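Local atomic coordinates of lipase C (Serratia marcescens, PDB entry 5NEN), a protein that acts as the membrane fusion protein of a type I lipase secretion system, probably linking its inner-membrane transporter to an outer-membrane channel. Residues L93-R98 / A129-L134; G162-R167 / G217-L222; S144-Y149 / Q231-R236. All blocks are in the same frame, centred on the assembly; numbering follows the deposited sequence.

Contact 1. Residues L93-R98 / A129-L134; sequences LATEGR and ALQTQL
Ala94 opens the contact by turning its methyl group toward the neighbouring helix, where CB meets Gln131 CG at 3.5 Å. One residue on, Thr95 stands with its hydroxyl beside the Gln131 amide. The separation of 3.4 Å between Thr95 OG1 and Gln131 NE2 comes with a poor angle, so the pair is polar packing, and the hydroxyl instead makes a weak hydrogen bond to the carbonyl of Thr91. A turn further along, Arg98 supplies the one hydrogen bond between the segments. Its CG is anti to the backbone N (chi1 164°), which sends the chain across Gln131 at about a right angle before a bend at chi3 sets the guanidinium. From there NE donates a bent bond (140°) to Gln131 OE1 at 2.6 Å. The oxygen lies in the guanidinium plane, and the donor in turn lies in the carbonyl plane of the amide. Leu134 packs over one face of the same guanidinium, its CD2 3.9 Å from Arg98 NE and offset toward the rim. NH1 has a separate partner, a salt bridge to Glu102, so the buried charge is held from within its own helix as well as across the contact. Phe111, from the connecting loop, touches both Ala94 and Gln131, while Leu134 also packs on Gly148 of the second subunit. Segments 93-98 and 129-134 run nearly parallel, their N-to-C directions 24° apart. Helix 113-117 and the loops around it bring the chain back, so that helix 122-190 runs alongside helix 76-103 within the AprE-like long alpha-helical hairpin.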
ATOM      1  N   LEU A  93       7.935  15.363  -7.023  1.00 54.10           N
ATOM      2  CA  LEU A  93       7.568  16.293  -5.943  1.00 60.88           C
ATOM      3  C   LEU A  93       6.232  15.945  -5.336  1.00 68.54           C
ATOM      4  O   LEU A  93       6.082  15.950  -4.110  1.00 85.79           O
ATOM      5  CB  LEU A  93       7.525  17.744  -6.421  1.00 54.28           C
ATOM      6  CG  LEU A  93       8.922  18.303  -6.612  1.00 51.96           C
ATOM      7  CD1 LEU A  93       8.871  19.737  -6.991  1.00 49.94           C
ATOM      8  CD2 LEU A  93       9.617  18.157  -5.290  1.00 48.46           C
ATOM      9  N   ALA A  94       5.268  15.626  -6.186  1.00 61.64           N
ATOM     10  CA  ALA A  94       3.978  15.229  -5.656  1.00 70.36           C
ATOM     11  C   ALA A  94       4.169  14.010  -4.769  1.00 79.56           C
ATOM     12  O   ALA A  94       3.833  14.014  -3.564  1.00 89.25           O
ATOM     13  CB  ALA A  94       3.006  14.919  -6.788  1.00 74.31           C
ATOM     14  N   THR A  95       4.799  12.995  -5.344  1.00 70.24           N
ATOM     15  CA  THR A  95       4.996  11.756  -4.613  1.00 63.65           C
ATOM     16  C   THR A  95       5.697  11.907  -3.278  1.00 73.96           C
ATOM     17  O   THR A  95       5.322  11.301  -2.280  1.00 83.85           O
ATOM     18  CB  THR A  95       5.768  10.812  -5.476  1.00 59.28           C
ATOM     19  OG1 THR A  95       4.879  10.377  -6.511  1.00 67.60           O
ATOM     20  CG2 THR A  95       6.277   9.596  -4.674  1.00 48.91           C
ATOM     21  N   GLU A  96       6.688  12.770  -3.274  1.00 71.14           N
ATOM     22  CA  GLU A  96       7.507  13.033  -2.121  1.00 62.66           C
ATOM     23  C   GLU A  96       6.684  13.725  -1.035  1.00 62.72           C
ATOM     24  O   GLU A  96       6.868  13.468   0.157  1.00 66.26           O
ATOM     25  CB  GLU A  96       8.686  13.889  -2.544  1.00 51.85           C
ATOM     26  CG  GLU A  96       9.770  13.935  -1.560  1.00 49.67           C
ATOM     27  CD  GLU A  96      10.912  14.784  -2.039  1.00 51.54           C
ATOM     28  OE1 GLU A  96      10.731  16.015  -2.194  1.00 51.84           O
ATOM     29  OE2 GLU A  96      11.977  14.206  -2.324  1.00 65.76           O
ATOM     30  N   GLY A  97       5.783  14.612  -1.448  1.00 48.93           N
ATOM     31  CA  GLY A  97       4.902  15.254  -0.485  1.00 45.40           C
ATOM     32  C   GLY A  97       4.085  14.165   0.183  1.00 57.60           C
ATOM     33  O   GLY A  97       3.895  14.152   1.432  1.00 81.29           O
ATOM     34  N   ARG A  98       3.627  13.211  -0.633  1.00 51.85           N
ATOM     35  CA  ARG A  98       2.806  12.132  -0.070  1.00 54.11           C
ATOM     36  C   ARG A  98       3.608  11.283   0.897  1.00 73.32           C
ATOM     37  O   ARG A  98       3.178  11.054   2.025  1.00 95.69           O
ATOM     38  CB  ARG A  98       2.191  11.243  -1.151  1.00 53.99           C
ATOM     39  CG  ARG A  98       1.677   9.923  -0.619  1.00 55.08           C
ATOM     40  CD  ARG A  98       0.923   9.144  -1.705  1.00 73.76           C
ATOM     41  NE  ARG A  98       1.813   8.446  -2.640  1.00 68.40           N
ATOM     42  CZ  ARG A  98       2.446   7.309  -2.372  1.00 55.37           C
ATOM     43  NH1 ARG A  98       2.334   6.728  -1.179  1.00 55.59           N
ATOM     44  NH2 ARG A  98       3.219   6.764  -3.291  1.00 50.16           N
ATOM     45  N   ALA A 129      -3.841  15.683  -7.736  1.00 76.40           N
ATOM     46  CA  ALA A 129      -5.104  15.032  -7.454  1.00 73.41           C
ATOM     47  C   ALA A 129      -4.874  13.553  -7.194  1.00 72.14           C
ATOM     48  O   ALA A 129      -5.383  13.012  -6.213  1.00 90.03           O
ATOM     49  CB  ALA A 129      -6.078  15.231  -8.597  1.00 57.54           C
ATOM     50  N   LEU A 130      -4.075  12.916  -8.044  1.00 67.04           N
ATOM     51  CA  LEU A 130      -3.814  11.475  -7.924  1.00 74.80           C
ATOM     52  C   LEU A 130      -3.090  11.140  -6.634  1.00 83.28           C
ATOM     53  O   LEU A 130      -3.389  10.143  -6.001  1.00 74.39           O
ATOM     54  CB  LEU A 130      -3.008  10.948  -9.124  1.00 77.13           C
ATOM     55  CG  LEU A 130      -3.158   9.451  -9.432  1.00 75.92           C
ATOM     56  CD1 LEU A 130      -2.865   9.101 -10.889  1.00 65.42           C
ATOM     57  CD2 LEU A 130      -2.217   8.679  -8.555  1.00 87.91           C
ATOM     58  N   GLN A 131      -2.103  11.955  -6.276  1.00 87.27           N
ATOM     59  CA  GLN A 131      -1.313  11.716  -5.081  1.00 69.89           C
ATOM     60  C   GLN A 131      -2.192  11.898  -3.854  1.00 77.21           C
ATOM     61  O   GLN A 131      -2.118  11.121  -2.908  1.00 92.76           O
ATOM     62  CB  GLN A 131      -0.127  12.661  -5.030  1.00 53.48           C
ATOM     63  CG  GLN A 131       1.062  12.150  -5.820  1.00 54.76           C
ATOM     64  CD  GLN A 131       1.389  10.697  -5.570  1.00 60.94           C
ATOM     65  OE1 GLN A 131       1.559  10.265  -4.426  1.00 83.48           O
ATOM     66  NE2 GLN A 131       1.524   9.937  -6.644  1.00 46.41           N
ATOM     67  N   THR A 132      -3.029  12.927  -3.863  1.00 67.75           N
ATOM     68  CA  THR A 132      -3.948  13.127  -2.749  1.00 71.25           C
ATOM     69  C   THR A 132      -4.899  11.939  -2.613  1.00 89.20           C
ATOM     70  O   THR A 132      -5.210  11.491  -1.500  1.00 95.67           O
ATOM     71  CB  THR A 132      -4.766  14.389  -2.907  1.00 56.35           C
ATOM     72  OG1 THR A 132      -3.885  15.511  -3.063  1.00 66.93           O
ATOM     73  CG2 THR A 132      -5.586  14.587  -1.678  1.00 45.40           C
ATOM     74  N   GLN A 133      -5.348  11.433  -3.759  1.00 76.29           N
ATOM     75  CA  GLN A 133      -6.214  10.268  -3.798  1.00 63.84           C
ATOM     76  C   GLN A 133      -5.469   9.110  -3.135  1.00 57.76           C
ATOM     77  O   GLN A 133      -5.835   8.642  -2.058  1.00 65.11           O
ATOM     78  CB  GLN A 133      -6.577   9.936  -5.253  1.00 75.76           C
ATOM     79  CG  GLN A 133      -8.021   9.498  -5.553  1.00 92.42           C
ATOM     80  CD  GLN A 133      -8.439   9.717  -7.029  1.00 96.34           C
ATOM     81  OE1 GLN A 133      -7.604   9.827  -7.926  1.00100.30           O
ATOM     82  NE2 GLN A 133      -9.745   9.747  -7.270  1.00110.63           N
ATOM     83  N   LEU A 134      -4.346   8.742  -3.727  1.00 67.88           N
ATOM     84  CA  LEU A 134      -3.551   7.602  -3.290  1.00 63.70           C
ATOM     85  C   LEU A 134      -3.234   7.714  -1.797  1.00 59.64           C
ATOM     86  O   LEU A 134      -3.208   6.699  -1.088  1.00 62.48           O
ATOM     87  CB  LEU A 134      -2.271   7.502  -4.132  1.00 38.92           C
ATOM     88  CG  LEU A 134      -1.259   6.381  -3.851  1.00 49.03           C
ATOM     89  CD1 LEU A 134      -1.869   4.995  -3.551  1.00 40.85           C
ATOM     90  CD2 LEU A 134      -0.332   6.269  -5.020  1.00 53.50           C
TER

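Contact 2. Residues G162-R167 / G217-L222; sequences GLQDSR and GRIGQL
Segments 162-167 and 217-222 run antiparallel at 153°, with their axes 10.4 Å apart at closest approach. The nearest CA atoms are those of Leu163 and Ile219, separated by 6.9 Å, and these two residues also carry the packing. Leu163 CB lies against Ile219 CG1 at 3.8 Å. The end of the leucine reaches past the isoleucine to two further neighbours: its CD1 meets the aliphatic start of Arg218, at CB, and approaches Leu222 CD1 to 4.1 Å, crossing both side chains at about a right angle. At the tip of the isoleucine, Gln164 begins by pointing along the interface rather than into it. A bend at chi2 (-69°) then brings its amide across the end of Ile219, with NE2 3.5 Å from CD1. The rotation of that amide is fixed from within its own helix, because Arg167 NH2 donates a nearly straight hydrogen bond (172°) to Gln164 OE1 at 2.7 Å, coming in on a lone pair in the carbonyl plane. The amide oxygen is thereby turned toward the arginine and NE2 toward Ile219. Ile219 CD1 thus ends among polar groups, the Arg167 guanidinium included, whereas its CG1 faces leucine. Gln88 of the second subunit packs on both Leu163 and Arg218, extending the contact beyond the single chain. Here an aliphatic seam bordered by long polar side chains joins the two antiparallel arms, helices 122-190 and 195-270, of the AprE-like long alpha-helical hairpin.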
ATOM      1  N   GLY A 162     -16.028 -14.662  29.382  1.00 74.48           N
ATOM      2  CA  GLY A 162     -16.886 -15.802  29.609  1.00 68.28           C
ATOM      3  C   GLY A 162     -16.094 -16.952  30.199  1.00 73.40           C
ATOM      4  O   GLY A 162     -16.514 -17.561  31.171  1.00 86.09           O
ATOM      5  N   LEU A 163     -14.923 -17.225  29.647  1.00 68.19           N
ATOM      6  CA  LEU A 163     -14.134 -18.334  30.148  1.00 73.14           C
ATOM      7  C   LEU A 163     -13.741 -18.152  31.627  1.00 91.37           C
ATOM      8  O   LEU A 163     -13.799 -19.101  32.412  1.00100.93           O
ATOM      9  CB  LEU A 163     -12.894 -18.510  29.275  1.00 68.29           C
ATOM     10  CG  LEU A 163     -13.218 -19.034  27.873  1.00 55.71           C
ATOM     11  CD1 LEU A 163     -12.001 -19.673  27.205  1.00 38.60           C
ATOM     12  CD2 LEU A 163     -14.345 -20.044  27.957  1.00 56.95           C
ATOM     13  N   GLN A 164     -13.362 -16.935  32.003  1.00 80.77           N
ATOM     14  CA  GLN A 164     -13.025 -16.616  33.384  1.00 67.90           C
ATOM     15  C   GLN A 164     -14.235 -16.793  34.300  1.00 64.35           C
ATOM     16  O   GLN A 164     -14.122 -17.312  35.413  1.00 75.17           O
ATOM     17  CB  GLN A 164     -12.473 -15.192  33.473  1.00 71.18           C
ATOM     18  CG  GLN A 164     -11.118 -14.999  32.788  1.00 75.37           C
ATOM     19  CD  GLN A 164      -9.985 -15.722  33.523  1.00 96.04           C
ATOM     20  OE1 GLN A 164     -10.185 -16.259  34.614  1.00110.09           O
ATOM     21  NE2 GLN A 164      -8.798 -15.761  32.913  1.00 91.06           N
ATOM     22  N   ASP A 165     -15.394 -16.343  33.843  1.00 62.01           N
ATOM     23  CA  ASP A 165     -16.605 -16.518  34.629  1.00 71.28           C
ATOM     24  C   ASP A 165     -16.881 -17.999  34.865  1.00 81.30           C
ATOM     25  O   ASP A 165     -17.178 -18.437  35.991  1.00 92.51           O
ATOM     26  CB  ASP A 165     -17.798 -15.832  33.955  1.00 76.33           C
ATOM     27  CG  ASP A 165     -17.689 -14.298  33.990  1.00 99.65           C
ATOM     28  OD1 ASP A 165     -16.876 -13.756  34.787  1.00 94.55           O
ATOM     29  OD2 ASP A 165     -18.438 -13.632  33.236  1.00111.59           O
ATOM     30  N   SER A 166     -16.748 -18.775  33.799  1.00 79.52           N
ATOM     31  CA  SER A 166     -17.019 -20.187  33.885  1.00 72.21           C
ATOM     32  C   SER A 166     -16.058 -20.762  34.918  1.00 74.30           C
ATOM     33  O   SER A 166     -16.487 -21.480  35.829  1.00 79.89           O
ATOM     34  CB  SER A 166     -16.866 -20.853  32.523  1.00 79.81           C
ATOM     35  OG  SER A 166     -17.288 -22.202  32.554  1.00 91.15           O
ATOM     36  N   ARG A 167     -14.777 -20.400  34.822  1.00 65.61           N
ATOM     37  CA  ARG A 167     -13.781 -20.973  35.729  1.00 65.78           C
ATOM     38  C   ARG A 167     -14.111 -20.639  37.170  1.00 87.58           C
ATOM     39  O   ARG A 167     -13.965 -21.483  38.054  1.00108.71           O
ATOM     40  CB  ARG A 167     -12.357 -20.506  35.437  1.00 47.28           C
ATOM     41  CG  ARG A 167     -11.415 -20.921  36.572  1.00 69.21           C
ATOM     42  CD  ARG A 167      -9.938 -20.769  36.271  1.00 88.31           C
ATOM     43  NE  ARG A 167      -9.571 -19.430  35.811  1.00 96.10           N
ATOM     44  CZ  ARG A 167      -8.332 -18.945  35.839  1.00 95.69           C
ATOM     45  NH1 ARG A 167      -7.335 -19.687  36.312  1.00 99.79           N
ATOM     46  NH2 ARG A 167      -8.087 -17.721  35.387  1.00 95.59           N
ATOM     47  N   GLY A 217      -6.871 -24.372  29.506  1.00102.76           N
ATOM     48  CA  GLY A 217      -6.039 -24.628  28.350  1.00101.80           C
ATOM     49  C   GLY A 217      -6.499 -23.643  27.307  1.00113.05           C
ATOM     50  O   GLY A 217      -5.685 -22.926  26.693  1.00119.91           O
ATOM     51  N   ARG A 218      -7.817 -23.523  27.184  1.00112.66           N
ATOM     52  CA  ARG A 218      -8.354 -22.591  26.203  1.00108.77           C
ATOM     53  C   ARG A 218      -7.924 -21.161  26.519  1.00109.41           C
ATOM     54  O   ARG A 218      -7.523 -20.412  25.617  1.00119.69           O
ATOM     55  CB  ARG A 218      -9.878 -22.682  26.131  1.00 95.23           C
ATOM     56  CG  ARG A 218     -10.359 -23.857  25.323  1.00100.26           C
ATOM     57  CD  ARG A 218     -11.794 -23.665  24.889  1.00108.86           C
ATOM     58  NE  ARG A 218     -12.760 -24.298  25.777  1.00109.06           N
ATOM     59  CZ  ARG A 218     -13.332 -25.470  25.530  1.00119.54           C
ATOM     60  NH1 ARG A 218     -13.025 -26.142  24.424  1.00120.91           N
ATOM     61  NH2 ARG A 218     -14.208 -25.975  26.389  1.00124.43           N
ATOM     62  N   ILE A 219      -7.975 -20.800  27.799  1.00 94.75           N
ATOM     63  CA  ILE A 219      -7.613 -19.456  28.214  1.00 89.96           C
ATOM     64  C   ILE A 219      -6.180 -19.147  27.806  1.00 95.45           C
ATOM     65  O   ILE A 219      -5.918 -18.128  27.188  1.00108.18           O
ATOM     66  CB  ILE A 219      -7.773 -19.250  29.756  1.00 62.14           C
ATOM     67  CG1 ILE A 219      -9.187 -18.866  30.121  1.00 64.92           C
ATOM     68  CG2 ILE A 219      -6.907 -18.129  30.281  1.00 57.86           C
ATOM     69  CD1 ILE A 219      -9.411 -18.898  31.599  1.00 71.04           C
ATOM     70  N   GLY A 220      -5.262 -20.047  28.113  1.00 89.08           N
ATOM     71  CA  GLY A 220      -3.871 -19.811  27.817  1.00 99.09           C
ATOM     72  C   GLY A 220      -3.671 -19.645  26.334  1.00111.91           C
ATOM     73  O   GLY A 220      -2.970 -18.726  25.885  1.00127.05           O
ATOM     74  N   GLN A 221      -4.313 -20.520  25.570  1.00 99.33           N
ATOM     75  CA  GLN A 221      -4.112 -20.513  24.135  1.00 92.97           C
ATOM     76  C   GLN A 221      -4.553 -19.164  23.585  1.00102.58           C
ATOM     77  O   GLN A 221      -3.879 -18.556  22.744  1.00113.02           O
ATOM     78  CB  GLN A 221      -4.863 -21.669  23.491  1.00 94.28           C
ATOM     79  CG  GLN A 221      -4.334 -23.045  23.927  1.00105.03           C
ATOM     80  CD  GLN A 221      -2.823 -23.258  23.750  1.00115.45           C
ATOM     81  OE1 GLN A 221      -2.114 -22.437  23.160  1.00123.97           O
ATOM     82  NE2 GLN A 221      -2.327 -24.374  24.288  1.00108.19           N
ATOM     83  N   LEU A 222      -5.687 -18.696  24.087  1.00 97.84           N
ATOM     84  CA  LEU A 222      -6.231 -17.404  23.694  1.00 90.91           C
ATOM     85  C   LEU A 222      -5.336 -16.235  24.113  1.00 87.01           C
ATOM     86  O   LEU A 222      -5.146 -15.299  23.345  1.00104.64           O
ATOM     87  CB  LEU A 222      -7.634 -17.236  24.270  1.00 83.97           C
ATOM     88  CG  LEU A 222      -8.675 -18.071  23.525  1.00 74.92           C
ATOM     89  CD1 LEU A 222     -10.059 -17.928  24.103  1.00 58.59           C
ATOM     90  CD2 LEU A 222      -8.682 -17.576  22.090  1.00 79.11           C
TER

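Contact 3. Residues S144-Y149 / Q231-R236; sequences SEIDGY and QRIDQR
Tyr149 overlaps Ile233 at the root of its ring, the two side chains sliding past each other in opposite directions, with CB 3.4 Å from Ile233 CG1. The far end of the ring belongs to Arg232, which crosses the tyrosine at about a right angle. Arg232 NE lies at the ring edge, near its plane and 3.8 Å from Tyr149 CE1, so the arginine flanks the aromatic system and does not stack on it. Ile233 also serves a second partner through its other branch, CG2, which touches Ile146 CD1 at 4.2 Å. A charged pair completes the row. Glu145, with CG anti to the backbone N (chi1 -156°), extends toward Arg236 and places OE1 over a face of the guanidinium. OE1 is 3.0 Å from Arg236 NE, but no N-H points at it and the two group planes are 67° apart, making this salt bridge a matter of charge alone. Helix 122-190 lies between two neighbours here: helix 195-270 packs antiparallel to it, while Ser144 packs on Gln140 and Asp147 on Ser137, both of the second subunit. Beyond this contact, helix 195-270 continues toward the small sheet containing strands 282-283 and 299-303.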
ATOM      1  N   SER A 144      -8.199   1.087   8.661  1.00 46.83           N
ATOM      2  CA  SER A 144      -9.224   0.070   8.631  1.00 52.07           C
ATOM      3  C   SER A 144      -8.658  -1.265   9.088  1.00 67.03           C
ATOM      4  O   SER A 144      -9.298  -2.000   9.859  1.00 80.49           O
ATOM      5  CB  SER A 144      -9.816  -0.048   7.227  1.00 57.74           C
ATOM      6  OG  SER A 144     -10.833   0.917   7.024  1.00 68.02           O
ATOM      7  N   GLU A 145      -7.443  -1.564   8.640  1.00 56.66           N
ATOM      8  CA  GLU A 145      -6.785  -2.777   9.082  1.00 66.40           C
ATOM      9  C   GLU A 145      -6.589  -2.793  10.595  1.00 82.40           C
ATOM     10  O   GLU A 145      -6.998  -3.751  11.271  1.00 86.48           O
ATOM     11  CB  GLU A 145      -5.437  -2.951   8.404  1.00 70.55           C
ATOM     12  CG  GLU A 145      -5.023  -4.385   8.375  1.00 84.72           C
ATOM     13  CD  GLU A 145      -3.630  -4.562   7.862  1.00103.18           C
ATOM     14  OE1 GLU A 145      -3.171  -3.703   7.068  1.00 87.89           O
ATOM     15  OE2 GLU A 145      -3.008  -5.576   8.250  1.00124.74           O
ATOM     16  N   ILE A 146      -5.975  -1.724  11.115  1.00 75.40           N
ATOM     17  CA  ILE A 146      -5.623  -1.652  12.529  1.00 64.90           C
ATOM     18  C   ILE A 146      -6.903  -1.743  13.376  1.00 74.78           C
ATOM     19  O   ILE A 146      -6.918  -2.425  14.411  1.00 81.38           O
ATOM     20  CB  ILE A 146      -4.858  -0.349  12.851  1.00 71.11           C
ATOM     21  CG1 ILE A 146      -3.625  -0.196  11.949  1.00 69.35           C
ATOM     22  CG2 ILE A 146      -4.419  -0.324  14.305  1.00 76.15           C
ATOM     23  CD1 ILE A 146      -2.431  -1.064  12.322  1.00 69.93           C
ATOM     24  N   ASP A 147      -7.977  -1.108  12.900  1.00 60.15           N
ATOM     25  CA  ASP A 147      -9.307  -1.239  13.490  1.00 62.50           C
ATOM     26  C   ASP A 147      -9.738  -2.698  13.533  1.00 69.07           C
ATOM     27  O   ASP A 147     -10.351  -3.153  14.490  1.00 82.79           O
ATOM     28  CB  ASP A 147     -10.350  -0.473  12.687  1.00 75.21           C
ATOM     29  CG  ASP A 147     -10.275   1.016  12.887  1.00 91.61           C
ATOM     30  OD1 ASP A 147      -9.533   1.459  13.795  1.00 84.37           O
ATOM     31  OD2 ASP A 147     -10.999   1.731  12.147  1.00 99.69           O
ATOM     32  N   GLY A 148      -9.448  -3.422  12.459  1.00 63.23           N
ATOM     33  CA  GLY A 148      -9.801  -4.821  12.405  1.00 56.17           C
ATOM     34  C   GLY A 148      -9.100  -5.603  13.490  1.00 55.81           C
ATOM     35  O   GLY A 148      -9.688  -6.435  14.175  1.00 70.77           O
ATOM     36  N   TYR A 149      -7.816  -5.349  13.645  1.00 62.94           N
ATOM     37  CA  TYR A 149      -7.085  -6.032  14.692  1.00 67.30           C
ATOM     38  C   TYR A 149      -7.590  -5.635  16.086  1.00 80.19           C
ATOM     39  O   TYR A 149      -7.689  -6.482  16.974  1.00 91.94           O
ATOM     40  CB  TYR A 149      -5.587  -5.806  14.534  1.00 50.76           C
ATOM     41  CG  TYR A 149      -4.910  -6.794  13.587  1.00 58.33           C
ATOM     42  CD1 TYR A 149      -4.478  -8.037  14.059  1.00 65.40           C
ATOM     43  CD2 TYR A 149      -4.696  -6.498  12.230  1.00 66.50           C
ATOM     44  CE1 TYR A 149      -3.862  -8.967  13.215  1.00 81.98           C
ATOM     45  CE2 TYR A 149      -4.065  -7.422  11.372  1.00 74.12           C
ATOM     46  CZ  TYR A 149      -3.653  -8.660  11.874  1.00 87.00           C
ATOM     47  OH  TYR A 149      -3.037  -9.606  11.067  1.00 85.34           O
ATOM     48  N   GLN A 231       1.423  -8.668  18.130  1.00 84.36           N
ATOM     49  CA  GLN A 231       2.707  -8.570  17.452  1.00 99.87           C
ATOM     50  C   GLN A 231       2.506  -8.515  15.927  1.00104.42           C
ATOM     51  O   GLN A 231       3.359  -7.986  15.227  1.00112.97           O
ATOM     52  CB  GLN A 231       3.647  -9.729  17.823  1.00110.97           C
ATOM     53  CG  GLN A 231       3.545 -10.955  16.916  1.00121.41           C
ATOM     54  CD  GLN A 231       4.634 -11.979  17.189  1.00123.33           C
ATOM     55  OE1 GLN A 231       4.628 -12.645  18.227  1.00125.64           O
ATOM     56  NE2 GLN A 231       5.600 -12.081  16.275  1.00123.74           N
ATOM     57  N   ARG A 232       1.408  -9.075  15.411  1.00 93.82           N
ATOM     58  CA  ARG A 232       1.110  -8.972  13.977  1.00 84.18           C
ATOM     59  C   ARG A 232       0.838  -7.521  13.590  1.00 79.69           C
ATOM     60  O   ARG A 232       1.307  -7.032  12.542  1.00 75.32           O
ATOM     61  CB  ARG A 232      -0.077  -9.847  13.590  1.00 86.27           C
ATOM     62  CG  ARG A 232       0.253 -11.323  13.563  1.00105.66           C
ATOM     63  CD  ARG A 232      -0.842 -12.126  12.872  1.00119.10           C
ATOM     64  NE  ARG A 232      -2.052 -12.229  13.685  1.00123.05           N
ATOM     65  CZ  ARG A 232      -2.305 -13.236  14.514  1.00117.53           C
ATOM     66  NH1 ARG A 232      -1.430 -14.226  14.632  1.00115.85           N
ATOM     67  NH2 ARG A 232      -3.433 -13.256  15.218  1.00112.94           N
ATOM     68  N   ILE A 233       0.095  -6.827  14.452  1.00 77.21           N
ATOM     69  CA  ILE A 233      -0.122  -5.404  14.255  1.00 83.19           C
ATOM     70  C   ILE A 233       1.215  -4.697  14.227  1.00 93.03           C
ATOM     71  O   ILE A 233       1.541  -3.991  13.277  1.00 95.65           O
ATOM     72  CB  ILE A 233      -0.900  -4.761  15.397  1.00 89.84           C
ATOM     73  CG1 ILE A 233      -2.383  -5.020  15.295  1.00 83.49           C
ATOM     74  CG2 ILE A 233      -0.638  -3.241  15.444  1.00102.00           C
ATOM     75  CD1 ILE A 233      -3.165  -4.209  16.346  1.00 90.64           C
ATOM     76  N   ASP A 234       2.006  -4.937  15.269  1.00 93.32           N
ATOM     77  CA  ASP A 234       3.240  -4.200  15.435  1.00 88.66           C
ATOM     78  C   ASP A 234       4.165  -4.411  14.255  1.00 87.92           C
ATOM     79  O   ASP A 234       4.656  -3.463  13.651  1.00 84.94           O
ATOM     80  CB  ASP A 234       3.936  -4.645  16.713  1.00 88.29           C
ATOM     81  CG  ASP A 234       3.159  -4.269  17.954  1.00 92.78           C
ATOM     82  OD1 ASP A 234       2.349  -3.309  17.885  1.00 83.96           O
ATOM     83  OD2 ASP A 234       3.365  -4.939  18.993  1.00 93.98           O
ATOM     84  N   GLN A 235       4.324  -5.669  13.884  1.00 88.97           N
ATOM     85  CA  GLN A 235       5.176  -6.044  12.780  1.00 86.31           C
ATOM     86  C   GLN A 235       4.730  -5.415  11.484  1.00 96.03           C
ATOM     87  O   GLN A 235       5.566  -4.991  10.693  1.00112.08           O
ATOM     88  CB  GLN A 235       5.218  -7.558  12.633  1.00 88.30           C
ATOM     89  CG  GLN A 235       6.339  -8.204  13.445  1.00101.01           C
ATOM     90  CD  GLN A 235       7.718  -7.713  13.067  1.00114.45           C
ATOM     91  OE1 GLN A 235       7.917  -7.122  12.002  1.00122.91           O
ATOM     92  NE2 GLN A 235       8.686  -7.954  13.944  1.00117.14           N
ATOM     93  N   ARG A 236       3.426  -5.324  11.248  1.00 96.61           N
ATOM     94  CA  ARG A 236       3.056  -4.839   9.936  1.00 94.37           C
ATOM     95  C   ARG A 236       3.123  -3.311   9.937  1.00 90.47           C
ATOM     96  O   ARG A 236       3.402  -2.690   8.919  1.00 89.11           O
ATOM     97  CB  ARG A 236       1.663  -5.304   9.525  1.00107.50           C
ATOM     98  CG  ARG A 236       1.170  -4.493   8.349  1.00114.45           C
ATOM     99  CD  ARG A 236      -0.189  -4.824   7.825  1.00115.20           C
ATOM    100  NE  ARG A 236      -0.306  -4.284   6.473  1.00117.34           N
ATOM    101  CZ  ARG A 236      -0.476  -2.998   6.191  1.00116.04           C
ATOM    102  NH1 ARG A 236      -0.553  -2.115   7.169  1.00120.14           N
ATOM    103  NH2 ARG A 236      -0.560  -2.591   4.933  1.00112.67           N
TER

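Overall arrangement
Helix 122-190 is common to all three contacts, which follow one another along it in the order 1, 3, 2, with contact 3 centred about 24 Å from the centre of each of the others. Contact 1 joins this helix to helix 76-103 nearly in parallel; contacts 2 and 3 join it, antiparallel, to helix 195-270. Burial and chemistry change together. Contact 1 is buried and includes an arginine-to-amide hydrogen bond among its packing. Neither of the other two has a hydrogen bond between its segments: contact 2, partly buried, is mainly aliphatic packing, and contact 3, at the surface, adds a salt bridge to its isoleucine and tyrosine packing. Each also reaches the second subunit.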